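Local coordinates for protein phosphoserine aminotransferase SerC (Cytophaga hutchinsonii ATCC 33406, PDB 3FFR) that probably catalyses the pyridoxal-phosphate-dependent transamination between phosphoserine and 2-oxoglutarate, a step of serine biosynthesis, at residues 125-136 with 155-166; 179-189 with 200-208. All coordinates share one frame; numbering follows the deposited sequence. Where two conformers were deposited one is given.

In the fold
Both contacts join neighbouring strands of one mixed seven-stranded sheet, and strands 163-167 and 184-188, one from each, lie side by side in it. Contact 1 pairs 133-136 with 163-166 in parallel and extends past the strand ends into turns near the surface, where an asparagine amide, a lysine and ordered waters satisfy backbone carbonyls. Contact 2 is the antiparallel hairpin 184-188 with 200-205, nearer the centre of the chain; its polar groups are mostly buried side chains, among them an aspartate, met by a partly exposed arginine from the first turn of a helix. The two meet directly at the salt bridge between Arg156 and Asp183, whose OD2 also probably accepts from Ile164 N.

Contact 1. Residues 125-136 with 155-166; sequences ITVPADAEIICL and FRDKNKDALIFV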
loop_
_atom_site.group_PDB
_atom_site.type_symbol
_atom_site.label_atom_id
_atom_site.label_comp_id
_atom_site.label_asym_id
_atom_site.label_seq_id
_atom_site.Cartn_x
_atom_site.Cartn_y
_atom_site.Cartn_z
ATOM N N ILE A 125 -4.937 -22.106 29.454
ATOM C CA ILE A 125 -3.991 -21.046 29.102
ATOM C C ILE A 125 -3.924 -19.918 30.121
ATOM O O ILE A 125 -4.953 -19.455 30.611
ATOM C CB ILE A 125 -4.380 -20.448 27.722
ATOM C CG1 ILE A 125 -4.375 -21.558 26.653
ATOM C CG2 ILE A 125 -3.456 -19.279 27.303
ATOM C CD1 ILE A 125 -4.804 -21.072 25.257
ATOM N N THR A 126 -2.703 -19.533 30.467
ATOM C CA THR A 126 -2.486 -18.371 31.310
ATOM C C THR A 126 -1.622 -17.379 30.508
ATOM O O THR A 126 -0.933 -17.736 29.564
ATOM C CB THR A 126 -1.806 -18.718 32.641
ATOM O OG1 THR A 126 -0.540 -19.316 32.367
ATOM C CG2 THR A 126 -2.671 -19.658 33.503
ATOM N N VAL A 127 -1.698 -16.116 30.886
ATOM C CA VAL A 127 -0.942 -15.045 30.234
ATOM C C VAL A 127 -0.116 -14.330 31.291
ATOM O O VAL A 127 -0.675 -13.860 32.311
ATOM C CB VAL A 127 -1.885 -14.019 29.562
ATOM C CG1 VAL A 127 -1.081 -12.891 28.942
ATOM C CG2 VAL A 127 -2.817 -14.710 28.524
ATOM N N PRO A 128 1.219 -14.253 31.092
ATOM C CA PRO A 128 2.025 -13.550 32.080
ATOM C C PRO A 128 1.582 -12.120 32.265
ATOM O O PRO A 128 1.189 -11.427 31.310
ATOM C CB PRO A 128 3.436 -13.605 31.506
ATOM C CG PRO A 128 3.433 -14.827 30.627
ATOM C CD PRO A 128 2.042 -14.934 30.063
ATOM N N ALA A 129 1.702 -11.669 33.501
ATOM C CA ALA A 129 1.284 -10.326 33.856
ATOM C C ALA A 129 2.030 -9.241 33.113
ATOM O O ALA A 129 1.475 -8.165 32.837
ATOM C CB ALA A 129 1.406 -10.120 35.403
ATOM N N ASP A 130 3.284 -9.513 32.789
ATOM C CA ASP A 130 4.136 -8.493 32.124
ATOM C C ASP A 130 3.991 -8.469 30.598
ATOM O O ASP A 130 4.659 -7.712 29.916
ATOM C CB ASP A 130 5.609 -8.577 32.546
ATOM C CG ASP A 130 6.280 -9.856 32.136
ATOM O OD1 ASP A 130 5.592 -10.749 31.595
ATOM O OD2 ASP A 130 7.508 -9.962 32.387
ATOM N N ALA A 131 3.108 -9.314 30.076
ATOM C CA ALA A 131 2.757 -9.253 28.632
ATOM C C ALA A 131 1.932 -7.975 28.440
ATOM O O ALA A 131 0.931 -7.763 29.132
ATOM C CB ALA A 131 1.939 -10.473 28.186
ATOM N N GLU A 132 2.336 -7.142 27.491
ATOM C CA GLU A 132 1.677 -5.846 27.247
ATOM C C GLU A 132 0.524 -5.958 26.291
ATOM O O GLU A 132 -0.403 -5.139 26.308
ATOM C CB GLU A 132 2.683 -4.819 26.710
ATOM C CG GLU A 132 3.805 -4.558 27.662
ATOM C CD GLU A 132 4.942 -3.757 27.033
ATOM O OE1 GLU A 132 4.624 -2.709 26.433
ATOM O OE2 GLU A 132 6.133 -4.159 27.196
ATOM N N ILE A 133 0.645 -6.937 25.403
ATOM C CA ILE A 133 -0.387 -7.197 24.393
ATOM C C ILE A 133 -0.565 -8.698 24.250
ATOM O O ILE A 133 0.344 -9.475 24.573
ATOM C CB ILE A 133 -0.082 -6.524 23.028
ATOM C CG1 ILE A 133 1.004 -7.289 22.260
ATOM C CG2 ILE A 133 0.304 -5.004 23.204
ATOM C CD1 ILE A 133 1.163 -6.834 20.753
ATOM N N ILE A 134 -1.777 -9.069 23.835
ATOM C CA ILE A 134 -2.173 -10.453 23.547
ATOM C C ILE A 134 -2.578 -10.453 22.075
ATOM O O ILE A 134 -3.492 -9.748 21.674
ATOM C CB ILE A 134 -3.362 -10.928 24.430
ATOM C CG1 ILE A 134 -2.926 -11.057 25.893
ATOM C CG2 ILE A 134 -3.942 -12.267 23.943
ATOM C CD1 ILE A 134 -4.090 -11.051 26.884
ATOM N N CYS A 135 -1.938 -11.315 21.310
ATOM C CA CYS A 135 -2.189 -11.431 19.857
ATOM C C CYS A 135 -2.822 -12.778 19.540
ATOM O O CYS A 135 -2.211 -13.837 19.686
ATOM C CB CYS A 135 -0.908 -11.278 19.061
ATOM S SG CYS A 135 -0.097 -9.670 19.263
ATOM N N LEU A 136 -4.070 -12.675 19.100
ATOM C CA LEU A 136 -4.897 -13.810 18.791
ATOM C C LEU A 136 -5.189 -13.832 17.315
ATOM O O LEU A 136 -5.290 -12.787 16.693
ATOM C CB LEU A 136 -6.225 -13.701 19.557
ATOM C CG LEU A 136 -6.085 -13.572 21.085
ATOM C CD1 LEU A 136 -7.467 -13.384 21.769
ATOM C CD2 LEU A 136 -5.290 -14.754 21.668
ATOM N N PHE A 155 -9.927 -14.238 27.148
ATOM C CA PHE A 155 -8.590 -13.631 27.391
ATOM C C PHE A 155 -8.563 -12.361 28.219
ATOM O O PHE A 155 -7.601 -12.108 28.941
ATOM C CB PHE A 155 -7.824 -13.447 26.082
ATOM C CG PHE A 155 -7.225 -14.740 25.565
ATOM C CD1 PHE A 155 -7.988 -15.622 24.824
ATOM C CD2 PHE A 155 -5.927 -15.097 25.886
ATOM C CE1 PHE A 155 -7.460 -16.813 24.379
ATOM C CE2 PHE A 155 -5.399 -16.302 25.450
ATOM C CZ PHE A 155 -6.168 -17.163 24.700
ATOM N N ARG A 156 -9.642 -11.601 28.170
ATOM C CA ARG A 156 -9.669 -10.322 28.873
ATOM C C ARG A 156 -9.337 -10.442 30.333
ATOM O O ARG A 156 -8.584 -9.648 30.880
ATOM C CB ARG A 156 -11.000 -9.583 28.783
ATOM C CG ARG A 156 -10.987 -8.488 29.847
ATOM C CD ARG A 156 -9.567 -7.897 29.858
ATOM N NE ARG A 156 -9.394 -7.165 28.627
ATOM C CZ ARG A 156 -8.259 -6.916 27.968
ATOM N NH1 ARG A 156 -7.068 -7.360 28.349
ATOM N NH2 ARG A 156 -8.362 -6.227 26.865
ATOM N N ASP A 157 -9.890 -11.453 30.983
ATOM C CA ASP A 157 -9.666 -11.588 32.423
ATOM C C ASP A 157 -8.342 -12.212 32.806
ATOM O O ASP A 157 -7.943 -12.153 33.960
ATOM C CB ASP A 157 -10.822 -12.331 33.083
ATOM C CG ASP A 157 -12.049 -11.457 33.252
ATOM O OD1 ASP A 157 -11.990 -10.213 32.995
ATOM O OD2 ASP A 157 -13.082 -12.015 33.671
ATOM N N LYS A 158 -7.667 -12.798 31.832
ATOM C CA LYS A 158 -6.356 -13.427 32.074
ATOM C C LYS A 158 -5.238 -12.401 32.279
ATOM O O LYS A 158 -4.220 -12.674 32.908
ATOM C CB LYS A 158 -5.990 -14.370 30.932
ATOM C CG LYS A 158 -6.952 -15.513 30.750
ATOM C CD LYS A 158 -6.446 -16.429 29.632
ATOM C CE LYS A 158 -7.450 -17.513 29.259
ATOM N NZ LYS A 158 -7.738 -18.444 30.376
ATOM N N ASN A 159 -5.422 -11.227 31.689
ATOM C CA ASN A 159 -4.483 -10.112 31.849
ATOM C C ASN A 159 -5.265 -8.852 31.514
ATOM O O ASN A 159 -5.368 -8.467 30.367
ATOM C CB ASN A 159 -3.221 -10.269 30.982
ATOM C CG ASN A 159 -2.199 -9.180 31.219
ATOM O OD1 ASN A 159 -2.560 -8.045 31.521
ATOM N ND2 ASN A 159 -0.905 -9.501 31.024
ATOM N N LYS A 160 -5.808 -8.222 32.547
ATOM C CA LYS A 160 -6.761 -7.144 32.332
ATOM C C LYS A 160 -6.179 -5.922 31.667
ATOM O O LYS A 160 -6.878 -5.223 30.954
ATOM C CB LYS A 160 -7.476 -6.807 33.641
ATOM C CG LYS A 160 -8.312 -8.053 34.060
ATOM C CD LYS A 160 -9.018 -7.882 35.269
ATOM C CE LYS A 160 -9.624 -9.199 35.723
ATOM N NZ LYS A 160 -8.564 -10.159 36.114
ATOM N N ASP A 161 -4.894 -5.691 31.881
ATOM C CA ASP A 161 -4.262 -4.490 31.361
ATOM C C ASP A 161 -3.724 -4.654 29.950
ATOM O O ASP A 161 -3.428 -3.660 29.258
ATOM C CB ASP A 161 -3.154 -3.987 32.279
ATOM C CG ASP A 161 -3.696 -3.258 33.467
ATOM O OD1 ASP A 161 -4.777 -2.647 33.334
ATOM O OD2 ASP A 161 -3.056 -3.283 34.525
ATOM N N ALA A 162 -3.607 -5.889 29.520
ATOM C CA ALA A 162 -3.067 -6.150 28.163
ATOM C C ALA A 162 -4.020 -5.605 27.104
ATOM O O ALA A 162 -5.243 -5.525 27.308
ATOM C CB ALA A 162 -2.841 -7.629 27.935
ATOM N N LEU A 163 -3.434 -5.217 25.972
ATOM C CA LEU A 163 -4.214 -4.859 24.796
ATOM C C LEU A 163 -4.386 -6.127 23.991
ATOM O O LEU A 163 -3.412 -6.815 23.677
ATOM C CB LEU A 163 -3.502 -3.833 23.921
ATOM C CG LEU A 163 -3.207 -2.489 24.596
ATOM C CD1 LEU A 163 -2.221 -1.712 23.671
ATOM C CD2 LEU A 163 -4.504 -1.699 24.904
ATOM N N ILE A 164 -5.637 -6.447 23.675
ATOM C CA ILE A 164 -5.964 -7.644 22.893
ATOM C C ILE A 164 -6.236 -7.305 21.432
ATOM O O ILE A 164 -7.182 -6.587 21.097
ATOM C CB ILE A 164 -7.157 -8.451 23.511
ATOM C CG1 ILE A 164 -6.840 -8.851 24.950
ATOM C CG2 ILE A 164 -7.448 -9.712 22.672
ATOM C CD1 ILE A 164 -8.015 -9.521 25.698
ATOM N N PHE A 165 -5.384 -7.865 20.577
ATOM C CA PHE A 165 -5.447 -7.703 19.098
ATOM C C PHE A 165 -5.868 -9.009 18.464
ATOM O O PHE A 165 -5.301 -10.060 18.752
ATOM C CB PHE A 165 -4.089 -7.310 18.496
ATOM C CG PHE A 165 -3.574 -6.005 18.959
ATOM C CD1 PHE A 165 -2.833 -5.914 20.135
ATOM C CD2 PHE A 165 -3.850 -4.845 18.245
ATOM C CE1 PHE A 165 -2.394 -4.657 20.581
ATOM C CE2 PHE A 165 -3.412 -3.608 18.664
ATOM C CZ PHE A 165 -2.685 -3.507 19.854
ATOM N N VAL A 166 -6.842 -8.916 17.566
ATOM C CA VAL A 166 -7.311 -10.088 16.832
ATOM C C VAL A 166 -7.090 -9.932 15.320
ATOM O O VAL A 166 -7.552 -8.983 14.685
ATOM C CB VAL A 166 -8.805 -10.374 17.111
ATOM C CG1 VAL A 166 -9.241 -11.669 16.391
ATOM C CG2 VAL A 166 -9.096 -10.479 18.620
HETATM O O HOH W 1 -1.770 -11.901 33.879
HETATM O O HOH W 2 -3.482 -15.431 33.163
HETATM O O HOH W 3 -0.673 -6.628 32.872
HETATM O O HOH W 4 -0.226 -5.670 30.504
#
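Leu136 sets its CD2 methyl over the centre of the Phe155 ring, 3.9 Å from the centroid, a CH-pi contact on one face of a parallel strand pair in the central sheet of this class V aminotransferase. Other groups surround the same ring: Val127 CG2 comes to its edge near CD2, while the CG2 methyls of Ile134 and Ile125 approach obliquely. Phe155 directs its ring at residues 125-136. Cutting Phe155 back to an alanine would probably open a gap beneath Leu136 CD2 and deprive the Ile125, Val127 and Ile134 methyls of their shared partner.

Next to the ring, Ile134 and Ile164 lie side by side, and Ile134 CD1 also meets Ala162 CB at 3.8 Å. On the face of Ile133 and Phe165, Ile133 CG2 touches the ring edge at Phe165 CE1, 3.8 Å away. Beneath these side chains the strands are joined by Leu163 N to Glu132 O, Ile134 N to Leu163 O, Phe165 N to Ile134 O and Leu136 N to Phe165 O, the last 2.9 Å long.

Beyond the strands, the turns are tied together by Asn159, whose CG sits anti to the backbone N (chi1 -176°), sending the amide among the carbonyls of the Pro128-Ala131 turn. ND2 gives Ala129 O a 3.3 Å bond from above the carbonyl plane, and weaker ones to Pro128 O and Ala131 O. One water donates to both Val127 O and Lys158 O. Farther out, the Lys158 chain runs past Val127 CG2 and bends at its last torsion (chi4 -63°), bringing NZ to 3.0 Å from Ile125 O; the ammonium also bonds Pro122 O.

Contact 2. Residues 179-189 with 200-208; sequences WTKIDSVFFSV and GVWILNDRV
The Phe187 ring carries Val201 on one face, CB 3.7 Å from the centroid in a CH-pi contact offset toward the rim, and Ile203 CD1 at its edge. Trp202 meets its partner edge-on: Ser184 OG lies in the indole plane, 2.9 Å from NE1, and Leu204 CD1 lies over one face of the indole. Ser184 OG in turn donates to Ile203 O at 2.7 Å, while Val185 N reaches the same carbonyl oxygen from the opposite face. With OG anti to the backbone N (chi1 174°), the serine hydroxyl lies between indole NE1 and the Ile203 carbonyl.

The guanidinium of Arg207 receives Asp183 OD1 at its edge, and NH1 makes a 2.8 Å salt bridge to that oxygen from above the carboxylate plane. Asn205 ND2 takes the anti lone pair of the same OD1 at 2.9 Å, with amide and carboxylate planes 65° apart. The other oxygen, OD2, is held by a salt bridge to Arg156 and by Ile164 N of the neighbouring strand. Asn205 is also the N-cap of the helix that follows, its OD1 accepting from Val208 N at 3.1 Å. One amide thus caps the helix and holds the aspartate; the two arginines and helix start would probably favour the charged carboxylate.

This is an antiparallel beta hairpin, with Val185-Ile203 and Phe187-Val201 as hydrogen-bonded pairs. Beyond Ser188 the chain runs on to the lysine-bound pyridoxal phosphate at position 191, whose phosphate oxygen OP2 is hydrogen-bonded to Ser188 OG. Strand 163-167 flanks 184-188 and strand 62-67 flanks 200-205. Helices 70-81 and 228-235 pack against the face bearing Phe186 and Trp202, through Ile77 and Met231 among others.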
loop_
_atom_site.group_PDB
_atom_site.type_symbol
_atom_site.label_atom_id
_atom_site.label_comp_id
_atom_site.label_asym_id
_atom_site.label_seq_id
_atom_site.Cartn_x
_atom_site.Cartn_y
_atom_site.Cartn_z
ATOM N N TRP A 179 -16.930 -6.116 21.387
ATOM C CA TRP A 179 -15.891 -5.088 21.327
ATOM C C TRP A 179 -15.427 -4.657 22.697
ATOM O O TRP A 179 -14.439 -3.961 22.816
ATOM C CB TRP A 179 -16.377 -3.881 20.520
ATOM C CG TRP A 179 -16.763 -4.271 19.112
ATOM C CD1 TRP A 179 -18.032 -4.322 18.597
ATOM C CD2 TRP A 179 -15.896 -4.728 18.080
ATOM N NE1 TRP A 179 -18.002 -4.760 17.310
ATOM C CE2 TRP A 179 -16.700 -5.008 16.958
ATOM C CE3 TRP A 179 -14.513 -4.898 17.981
ATOM C CZ2 TRP A 179 -16.175 -5.472 15.769
ATOM C CZ3 TRP A 179 -13.991 -5.328 16.781
ATOM C CH2 TRP A 179 -14.826 -5.620 15.692
ATOM N N THR A 180 -16.130 -5.084 23.736
ATOM C CA THR A 180 -15.718 -4.713 25.084
ATOM C C THR A 180 -14.701 -5.685 25.646
ATOM O O THR A 180 -14.020 -5.361 26.621
ATOM C CB THR A 180 -16.904 -4.657 26.080
ATOM O OG1 THR A 180 -17.334 -5.982 26.405
ATOM C CG2 THR A 180 -18.065 -3.801 25.526
ATOM N N LYS A 181 -14.573 -6.845 25.005
ATOM C CA LYS A 181 -13.667 -7.886 25.498
ATOM C C LYS A 181 -12.329 -7.972 24.789
ATOM O O LYS A 181 -11.448 -8.716 25.197
ATOM C CB LYS A 181 -14.378 -9.228 25.529
ATOM C CG LYS A 181 -15.514 -9.224 26.513
ATOM C CD LYS A 181 -16.201 -10.559 26.598
ATOM C CE LYS A 181 -17.445 -10.429 27.457
ATOM N NZ LYS A 181 -17.149 -9.755 28.764
ATOM N N ILE A 182 -12.180 -7.166 23.740
ATOM C CA ILE A 182 -10.933 -7.056 23.009
ATOM C C ILE A 182 -10.641 -5.567 22.837
ATOM O O ILE A 182 -11.408 -4.719 23.317
ATOM C CB ILE A 182 -10.953 -7.788 21.660
ATOM C CG1 ILE A 182 -12.004 -7.174 20.719
ATOM C CG2 ILE A 182 -11.136 -9.323 21.854
ATOM C CD1 ILE A 182 -11.977 -7.736 19.308
ATOM N N ASP A 183 -9.535 -5.252 22.187
ATOM C CA ASP A 183 -9.159 -3.858 21.989
ATOM C C ASP A 183 -8.946 -3.463 20.529
ATOM O O ASP A 183 -8.943 -2.281 20.184
ATOM C CB ASP A 183 -7.891 -3.563 22.797
ATOM C CG ASP A 183 -8.102 -3.809 24.303
ATOM O OD1 ASP A 183 -8.793 -2.955 24.947
ATOM O OD2 ASP A 183 -7.547 -4.821 24.825
ATOM N N SER A 184 -8.821 -4.458 19.678
ATOM C CA SER A 184 -8.508 -4.184 18.274
ATOM C C SER A 184 -8.649 -5.418 17.421
ATOM O O SER A 184 -8.480 -6.562 17.880
ATOM C CB SER A 184 -7.044 -3.666 18.185
ATOM O OG SER A 184 -6.532 -3.485 16.862
ATOM N N VAL A 185 -9.065 -5.150 16.197
ATOM C CA VAL A 185 -9.119 -6.179 15.160
ATOM C C VAL A 185 -8.592 -5.588 13.861
ATOM O O VAL A 185 -8.642 -4.378 13.639
ATOM C CB VAL A 185 -10.550 -6.758 15.000
ATOM C CG1 VAL A 185 -11.491 -5.741 14.366
ATOM C CG2 VAL A 185 -10.540 -8.052 14.186
ATOM N N PHE A 186 -8.043 -6.450 13.011
ATOM C CA PHE A 186 -7.537 -5.984 11.730
ATOM C C PHE A 186 -7.722 -7.011 10.648
ATOM O O PHE A 186 -7.898 -8.215 10.880
ATOM C CB PHE A 186 -6.055 -5.566 11.842
ATOM C CG PHE A 186 -5.131 -6.692 12.277
ATOM C CD1 PHE A 186 -4.887 -6.935 13.616
ATOM C CD2 PHE A 186 -4.531 -7.516 11.343
ATOM C CE1 PHE A 186 -4.043 -7.958 14.034
ATOM C CE2 PHE A 186 -3.682 -8.540 11.762
ATOM C CZ PHE A 186 -3.445 -8.761 13.101
ATOM N N PHE A 187 -7.729 -6.475 9.447
ATOM C CA PHE A 187 -7.844 -7.288 8.227
ATOM C C PHE A 187 -7.240 -6.590 7.044
ATOM O O PHE A 187 -6.764 -5.446 7.116
ATOM C CB PHE A 187 -9.307 -7.634 7.939
ATOM C CG PHE A 187 -10.221 -6.449 7.662
ATOM C CD1 PHE A 187 -10.820 -5.751 8.695
ATOM C CD2 PHE A 187 -10.510 -6.080 6.376
ATOM C CE1 PHE A 187 -11.678 -4.656 8.451
ATOM C CE2 PHE A 187 -11.361 -4.988 6.110
ATOM C CZ PHE A 187 -11.955 -4.291 7.154
ATOM N N SER A 188 -7.195 -7.334 5.955
ATOM C CA SER A 188 -6.855 -6.729 4.649
ATOM C C SER A 188 -7.978 -7.114 3.697
ATOM O O SER A 188 -8.759 -8.032 3.976
ATOM C CB SER A 188 -5.435 -7.050 4.190
ATOM O OG SER A 188 -5.191 -8.413 4.122
ATOM N N VAL A 189 -8.085 -6.409 2.592
ATOM C CA VAL A 189 -9.326 -6.449 1.799
ATOM C C VAL A 189 -9.509 -7.543 0.751
ATOM O O VAL A 189 -10.612 -7.669 0.179
ATOM C CB VAL A 189 -9.599 -5.078 1.117
ATOM C CG1 VAL A 189 -9.781 -3.957 2.193
ATOM C CG2 VAL A 189 -8.493 -4.717 0.063
ATOM N N GLY A 200 -5.041 -2.410 3.935
ATOM C CA GLY A 200 -5.199 -2.943 5.274
ATOM C C GLY A 200 -6.076 -2.031 6.095
ATOM O O GLY A 200 -6.108 -0.805 5.885
ATOM N N VAL A 201 -6.832 -2.642 7.008
ATOM C CA VAL A 201 -7.717 -1.931 7.907
ATOM C C VAL A 201 -7.472 -2.330 9.360
ATOM O O VAL A 201 -7.528 -3.510 9.728
ATOM C CB VAL A 201 -9.218 -2.174 7.544
ATOM C CG1 VAL A 201 -10.114 -1.311 8.400
ATOM C CG2 VAL A 201 -9.500 -1.844 6.022
ATOM N N TRP A 202 -7.171 -1.320 10.156
ATOM C CA TRP A 202 -6.867 -1.461 11.583
ATOM C C TRP A 202 -7.957 -0.778 12.391
ATOM O O TRP A 202 -8.109 0.416 12.369
ATOM C CB TRP A 202 -5.472 -0.895 11.878
ATOM C CG TRP A 202 -4.926 -1.142 13.247
ATOM C CD1 TRP A 202 -5.428 -1.987 14.198
ATOM C CD2 TRP A 202 -3.673 -0.657 13.767
ATOM N NE1 TRP A 202 -4.633 -1.966 15.308
ATOM C CE2 TRP A 202 -3.534 -1.180 15.070
ATOM C CE3 TRP A 202 -2.696 0.207 13.278
ATOM C CZ2 TRP A 202 -2.435 -0.880 15.897
ATOM C CZ3 TRP A 202 -1.599 0.508 14.099
ATOM C CH2 TRP A 202 -1.486 -0.018 15.394
ATOM N N ILE A 203 -8.721 -1.603 13.083
ATOM C CA ILE A 203 -9.790 -1.153 13.963
ATOM C C ILE A 203 -9.220 -1.207 15.379
ATOM O O ILE A 203 -8.710 -2.245 15.821
ATOM C CB ILE A 203 -11.023 -2.064 13.805
ATOM C CG1 ILE A 203 -11.648 -1.843 12.401
ATOM C CG2 ILE A 203 -12.031 -1.830 14.939
ATOM C CD1 ILE A 203 -12.733 -2.827 12.068
ATOM N N LEU A 204 -9.266 -0.077 16.073
ATOM C CA LEU A 204 -8.623 -0.014 17.393
ATOM C C LEU A 204 -9.332 0.932 18.319
ATOM O O LEU A 204 -9.957 1.885 17.892
ATOM C CB LEU A 204 -7.154 0.425 17.244
ATOM C CG LEU A 204 -6.805 1.903 16.910
ATOM C CD1 LEU A 204 -5.284 2.085 16.923
ATOM C CD2 LEU A 204 -7.405 2.417 15.553
ATOM N N ASN A 205 -9.203 0.644 19.599
ATOM C CA ASN A 205 -9.852 1.457 20.621
ATOM C C ASN A 205 -8.960 2.457 21.345
ATOM O O ASN A 205 -7.744 2.634 21.108
ATOM C CB ASN A 205 -10.645 0.587 21.627
ATOM C CG ASN A 205 -9.746 -0.142 22.633
ATOM O OD1 ASN A 205 -8.538 0.045 22.644
ATOM N ND2 ASN A 205 -10.346 -0.982 23.480
ATOM N N ASP A 206 -9.645 3.154 22.235
ATOM C CA ASP A 206 -9.033 4.201 23.062
ATOM C C ASP A 206 -7.817 3.701 23.843
ATOM O O ASP A 206 -6.850 4.438 24.039
ATOM C CB ASP A 206 -10.068 4.799 24.058
ATOM C CG ASP A 206 -10.686 3.732 25.054
ATOM O OD1 ASP A 206 -11.246 2.659 24.679
ATOM O OD2 ASP A 206 -10.648 4.012 26.284
ATOM N N ARG A 207 -7.907 2.472 24.338
ATOM C CA ARG A 207 -6.808 1.888 25.141
ATOM C C ARG A 207 -5.531 1.712 24.287
ATOM O O ARG A 207 -4.386 1.957 24.716
ATOM C CB ARG A 207 -7.238 0.556 25.780
ATOM C CG ARG A 207 -8.437 0.697 26.719
ATOM C CD ARG A 207 -8.784 -0.565 27.440
ATOM N NE ARG A 207 -7.702 -0.985 28.315
ATOM C CZ ARG A 207 -6.996 -2.109 28.178
ATOM N NH1 ARG A 207 -7.265 -2.994 27.240
ATOM N NH2 ARG A 207 -6.019 -2.361 29.030
ATOM N N VAL A 208 -5.751 1.308 23.050
ATOM C CA VAL A 208 -4.654 1.111 22.124
ATOM C C VAL A 208 -3.996 2.468 21.809
ATOM O O VAL A 208 -2.772 2.620 21.872
ATOM C CB VAL A 208 -5.129 0.418 20.819
ATOM C CG1 VAL A 208 -3.960 0.274 19.845
ATOM C CG2 VAL A 208 -5.704 -1.003 21.129
HETATM O O HOH W 5 -13.107 -1.928 24.201
#